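Long-range contact in PaxB (Photorhabdus luminescens, PDB 6EK4), which probably serves as the B component of a two-component alpha-helical pore-forming toxin of the YaxAB type, acting with its partner on target membranes: residues A[65-76]-A[333-344]. Residues are numbered along the deposited sequence; the frame is centred on the assembly and turned at random.
Sequences VPQLQTVLRQLP and IHKQLDFLDDLA
Leu72 and Leu340 interlock where two helices of PaxB far apart in sequence run side by side, illustrating how apolar branches spaced about a turn apart join antiparallel helices. Leu340 aims its CB at the opposing helix, and its CD1 lies 3.9 Å from Leu68 CB and equally far from Leu72 CD2, so one methyl sits against side chains a turn apart. Along its flank Gln69 slides past in the reverse direction, its CG 3.7 Å from Leu340 CB. Leu72 has further partners: its CB meets Leu337 CD2 at 3.7 Å, while its CD2 crosses the Gln336 side chain at about a right angle, 3.5 Å from Gln336 OE1 and close to its CB.

The partners are helix 42-73 and helix 326-348, two members of the long helical bundle that makes up this alpha-helical toxin; locally their axes approach to 9.8 Å and their N-to-C directions make 150°, close to antiparallel. At one end of the contact, Val65 splits its two methyls. CG1, placed anti to the backbone N (chi1 175°), rests 3.6 Å from Leu340 O, whereas CG2 packs 3.8 Å from Leu343 CB. At the other end Ile333 forks in a similar way toward Leu75 and Pro76: its CD1 lies 3.9 Å from Leu75 CD2 and its CG2 lies against Pro76 CG.

Trp309 of helix 247-321 touches Leu68, Leu340 and Leu343 together, and helix 101-141 supports Leu68 and Leu75 through Leu126 and Val122. Weak hydrogen bonds from Gln336 NE2 to Phe312 O and Gln315 OE1 probably help set the orientation of the amide whose oxygen lies against Leu72.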
loop_
_atom_site.group_PDB
_atom_site.type_symbol
_atom_site.label_atom_id
_atom_site.label_comp_id
_atom_site.label_asym_id
_atom_site.label_seq_id
_atom_site.Cartn_x
_atom_site.Cartn_y
_atom_site.Cartn_z
ATOM N N VAL A 65 -17.265 13.963 18.336
ATOM C CA VAL A 65 -16.700 15.152 18.984
ATOM C C VAL A 65 -17.753 16.249 19.233
ATOM O O VAL A 65 -17.940 16.658 20.379
ATOM C CB VAL A 65 -15.473 15.702 18.209
ATOM C CG1 VAL A 65 -14.975 17.005 18.827
ATOM C CG2 VAL A 65 -14.357 14.668 18.188
ATOM N N PRO A 66 -18.447 16.721 18.175
ATOM C CA PRO A 66 -19.492 17.729 18.391
ATOM C C PRO A 66 -20.731 17.197 19.117
ATOM O O PRO A 66 -21.480 17.982 19.699
ATOM C CB PRO A 66 -19.856 18.167 16.968
ATOM C CG PRO A 66 -19.517 16.997 16.121
ATOM C CD PRO A 66 -18.288 16.409 16.744
ATOM N N GLN A 67 -20.944 15.883 19.074
ATOM C CA GLN A 67 -22.048 15.251 19.797
ATOM C C GLN A 67 -21.803 15.296 21.304
ATOM O O GLN A 67 -22.669 15.727 22.066
ATOM C CB GLN A 67 -22.233 13.800 19.336
ATOM C CG GLN A 67 -23.322 13.017 20.063
ATOM C CD GLN A 67 -24.701 13.638 19.928
ATOM O OE1 GLN A 67 -25.007 14.297 18.934
ATOM N NE2 GLN A 67 -25.546 13.422 20.930
ATOM N N LEU A 68 -20.622 14.845 21.723
ATOM C CA LEU A 68 -20.259 14.822 23.141
ATOM C C LEU A 68 -20.031 16.224 23.708
ATOM O O LEU A 68 -20.284 16.461 24.890
ATOM C CB LEU A 68 -19.018 13.954 23.366
ATOM C CG LEU A 68 -19.207 12.458 23.105
ATOM C CD1 LEU A 68 -17.870 11.735 23.164
ATOM C CD2 LEU A 68 -20.192 11.847 24.093
ATOM N N GLN A 69 -19.551 17.145 22.874
ATOM C CA GLN A 69 -19.416 18.544 23.281
ATOM C C GLN A 69 -20.777 19.128 23.649
ATOM O O GLN A 69 -20.921 19.752 24.696
ATOM C CB GLN A 69 -18.761 19.388 22.183
ATOM C CG GLN A 69 -17.240 19.341 22.192
ATOM C CD GLN A 69 -16.607 20.308 21.207
ATOM O OE1 GLN A 69 -15.469 20.739 21.392
ATOM N NE2 GLN A 69 -17.340 20.653 20.152
ATOM N N THR A 70 -21.772 18.907 22.792
ATOM C CA THR A 70 -23.137 19.369 23.051
ATOM C C THR A 70 -23.673 18.835 24.380
ATOM O O THR A 70 -24.258 19.583 25.160
ATOM C CB THR A 70 -24.104 18.946 21.924
ATOM O OG1 THR A 70 -23.636 19.457 20.668
ATOM C CG2 THR A 70 -25.515 19.472 22.187
ATOM N N VAL A 71 -23.461 17.545 24.630
ATOM C CA VAL A 71 -23.969 16.890 25.838
ATOM C C VAL A 71 -23.298 17.433 27.105
ATOM O O VAL A 71 -23.980 17.780 28.072
ATOM C CB VAL A 71 -23.790 15.353 25.758
ATOM C CG1 VAL A 71 -24.117 14.689 27.088
ATOM C CG2 VAL A 71 -24.663 14.770 24.654
ATOM N N LEU A 72 -21.968 17.508 27.095
ATOM C CA LEU A 72 -21.209 17.994 28.255
ATOM C C LEU A 72 -21.428 19.481 28.540
ATOM O O LEU A 72 -21.361 19.902 29.693
ATOM C CB LEU A 72 -19.708 17.715 28.083
ATOM C CG LEU A 72 -19.177 16.383 28.625
ATOM C CD1 LEU A 72 -20.100 15.217 28.297
ATOM C CD2 LEU A 72 -17.776 16.128 28.088
ATOM N N ARG A 73 -21.691 20.267 27.499
ATOM C CA ARG A 73 -21.908 21.712 27.652
ATOM C C ARG A 73 -23.257 22.071 28.290
ATOM O O ARG A 73 -23.448 23.209 28.717
ATOM C CB ARG A 73 -21.771 22.424 26.302
ATOM C CG ARG A 73 -20.334 22.540 25.810
ATOM C CD ARG A 73 -20.202 23.245 24.462
ATOM N NE ARG A 73 -21.180 22.817 23.455
ATOM C CZ ARG A 73 -20.991 22.857 22.132
ATOM N NH1 ARG A 73 -21.960 22.442 21.323
ATOM N NH2 ARG A 73 -19.852 23.302 21.603
ATOM N N GLN A 74 -24.182 21.116 28.349
ATOM C CA GLN A 74 -25.492 21.350 28.965
ATOM C C GLN A 74 -25.451 21.364 30.498
ATOM O O GLN A 74 -26.341 21.931 31.133
ATOM C CB GLN A 74 -26.510 20.309 28.486
ATOM C CG GLN A 74 -26.875 20.444 27.016
ATOM C CD GLN A 74 -28.115 19.657 26.634
ATOM O OE1 GLN A 74 -28.079 18.822 25.729
ATOM N NE2 GLN A 74 -29.223 19.922 27.320
ATOM N N LEU A 75 -24.424 20.751 31.086
ATOM C CA LEU A 75 -24.326 20.635 32.549
ATOM C C LEU A 75 -23.895 21.929 33.270
ATOM O O LEU A 75 -24.595 22.374 34.180
ATOM C CB LEU A 75 -23.421 19.457 32.950
ATOM C CG LEU A 75 -24.129 18.108 33.110
ATOM C CD1 LEU A 75 -24.845 17.702 31.831
ATOM C CD2 LEU A 75 -23.138 17.036 33.536
ATOM N N PRO A 76 -22.754 22.534 32.872
ATOM C CA PRO A 76 -22.262 23.747 33.555
ATOM C C PRO A 76 -23.278 24.886 33.776
ATOM O O PRO A 76 -23.303 25.459 34.867
ATOM C CB PRO A 76 -21.114 24.219 32.656
ATOM C CG PRO A 76 -20.626 22.985 31.990
ATOM C CD PRO A 76 -21.813 22.076 31.833
ATOM N N ILE A 333 -15.572 17.942 34.037
ATOM C CA ILE A 333 -16.261 18.359 32.815
ATOM C C ILE A 333 -15.366 19.253 31.956
ATOM O O ILE A 333 -15.268 19.052 30.745
ATOM C CB ILE A 333 -17.591 19.081 33.133
ATOM C CG1 ILE A 333 -18.603 18.085 33.706
ATOM C CG2 ILE A 333 -18.170 19.746 31.888
ATOM C CD1 ILE A 333 -19.786 18.732 34.397
ATOM N N HIS A 334 -14.715 20.231 32.584
ATOM C CA HIS A 334 -13.832 21.158 31.863
ATOM C C HIS A 334 -12.578 20.475 31.313
ATOM O O HIS A 334 -12.059 20.880 30.272
ATOM C CB HIS A 334 -13.454 22.356 32.743
ATOM C CG HIS A 334 -14.497 23.430 32.773
ATOM N ND1 HIS A 334 -15.603 23.373 33.594
ATOM C CD2 HIS A 334 -14.609 24.584 32.074
ATOM C CE1 HIS A 334 -16.349 24.447 33.403
ATOM N NE2 HIS A 334 -15.768 25.198 32.485
ATOM N N LYS A 335 -12.097 19.447 32.008
ATOM C CA LYS A 335 -10.956 18.663 31.530
ATOM C C LYS A 335 -11.381 17.808 30.334
ATOM O O LYS A 335 -10.655 17.706 29.343
ATOM C CB LYS A 335 -10.396 17.777 32.646
ATOM C CG LYS A 335 -8.944 17.377 32.446
ATOM C CD LYS A 335 -8.534 16.258 33.390
ATOM C CE LYS A 335 -7.097 15.827 33.144
ATOM N NZ LYS A 335 -6.752 14.583 33.882
ATOM N N GLN A 336 -12.563 17.201 30.440
ATOM C CA GLN A 336 -13.149 16.430 29.341
ATOM C C GLN A 336 -13.494 17.313 28.143
ATOM O O GLN A 336 -13.361 16.885 26.999
ATOM C CB GLN A 336 -14.406 15.688 29.807
ATOM C CG GLN A 336 -14.124 14.462 30.660
ATOM C CD GLN A 336 -15.380 13.688 31.017
ATOM O OE1 GLN A 336 -16.456 13.934 30.472
ATOM N NE2 GLN A 336 -15.247 12.740 31.937
ATOM N N LEU A 337 -13.944 18.537 28.408
ATOM C CA LEU A 337 -14.266 19.483 27.339
ATOM C C LEU A 337 -13.011 19.974 26.618
ATOM O O LEU A 337 -12.995 20.046 25.389
ATOM C CB LEU A 337 -15.069 20.670 27.880
ATOM C CG LEU A 337 -16.565 20.417 28.097
ATOM C CD1 LEU A 337 -17.195 21.574 28.859
ATOM C CD2 LEU A 337 -17.288 20.184 26.776
ATOM N N ASP A 338 -11.968 20.304 27.378
ATOM C CA ASP A 338 -10.680 20.711 26.798
ATOM C C ASP A 338 -10.100 19.629 25.886
ATOM O O ASP A 338 -9.467 19.936 24.875
ATOM C CB ASP A 338 -9.663 21.052 27.897
ATOM C CG ASP A 338 -9.928 22.398 28.554
ATOM O OD1 ASP A 338 -10.956 23.039 28.244
ATOM O OD2 ASP A 338 -9.099 22.816 29.391
ATOM N N PHE A 339 -10.315 18.369 26.255
ATOM C CA PHE A 339 -9.899 17.235 25.433
ATOM C C PHE A 339 -10.661 17.200 24.110
ATOM O O PHE A 339 -10.075 16.928 23.062
ATOM C CB PHE A 339 -10.109 15.924 26.194
ATOM C CG PHE A 339 -9.759 14.698 25.400
ATOM C CD1 PHE A 339 -8.437 14.320 25.236
ATOM C CD2 PHE A 339 -10.754 13.921 24.817
ATOM C CE1 PHE A 339 -8.109 13.192 24.505
ATOM C CE2 PHE A 339 -10.433 12.790 24.086
ATOM C CZ PHE A 339 -9.107 12.425 23.929
ATOM N N LEU A 340 -11.962 17.471 24.166
ATOM C CA LEU A 340 -12.795 17.522 22.961
ATOM C C LEU A 340 -12.489 18.761 22.118
ATOM O O LEU A 340 -12.504 18.693 20.887
ATOM C CB LEU A 340 -14.283 17.492 23.329
ATOM C CG LEU A 340 -14.789 16.200 23.979
ATOM C CD1 LEU A 340 -16.191 16.398 24.536
ATOM C CD2 LEU A 340 -14.761 15.039 22.997
ATOM N N ASP A 341 -12.214 19.885 22.783
ATOM C CA ASP A 341 -11.808 21.120 22.100
ATOM C C ASP A 341 -10.544 20.904 21.271
ATOM O O ASP A 341 -10.394 21.486 20.196
ATOM C CB ASP A 341 -11.557 22.251 23.109
ATOM C CG ASP A 341 -12.827 22.726 23.802
ATOM O OD1 ASP A 341 -13.939 22.353 23.366
ATOM O OD2 ASP A 341 -12.709 23.480 24.792
ATOM N N ASP A 342 -9.641 20.072 21.785
ATOM C CA ASP A 342 -8.416 19.705 21.076
ATOM C C ASP A 342 -8.713 18.865 19.833
ATOM O O ASP A 342 -8.127 19.092 18.777
ATOM C CB ASP A 342 -7.468 18.939 22.006
ATOM C CG ASP A 342 -6.233 18.427 21.289
ATOM O OD1 ASP A 342 -6.051 17.193 21.230
ATOM O OD2 ASP A 342 -5.454 19.256 20.774
ATOM N N LEU A 343 -9.616 17.894 19.965
ATOM C CA LEU A 343 -9.998 17.040 18.838
ATOM C C LEU A 343 -10.677 17.843 17.730
ATOM O O LEU A 343 -10.440 17.598 16.546
ATOM C CB LEU A 343 -10.916 15.904 19.299
ATOM C CG LEU A 343 -10.296 14.842 20.211
ATOM C CD1 LEU A 343 -11.354 13.834 20.635
ATOM C CD2 LEU A 343 -9.131 14.136 19.533
ATOM N N ALA A 344 -11.518 18.801 18.117
ATOM C CA ALA A 344 -12.151 19.706 17.158
ATOM C C ALA A 344 -11.115 20.601 16.478
ATOM O O ALA A 344 -11.234 20.902 15.289
ATOM C CB ALA A 344 -13.208 20.555 17.848
#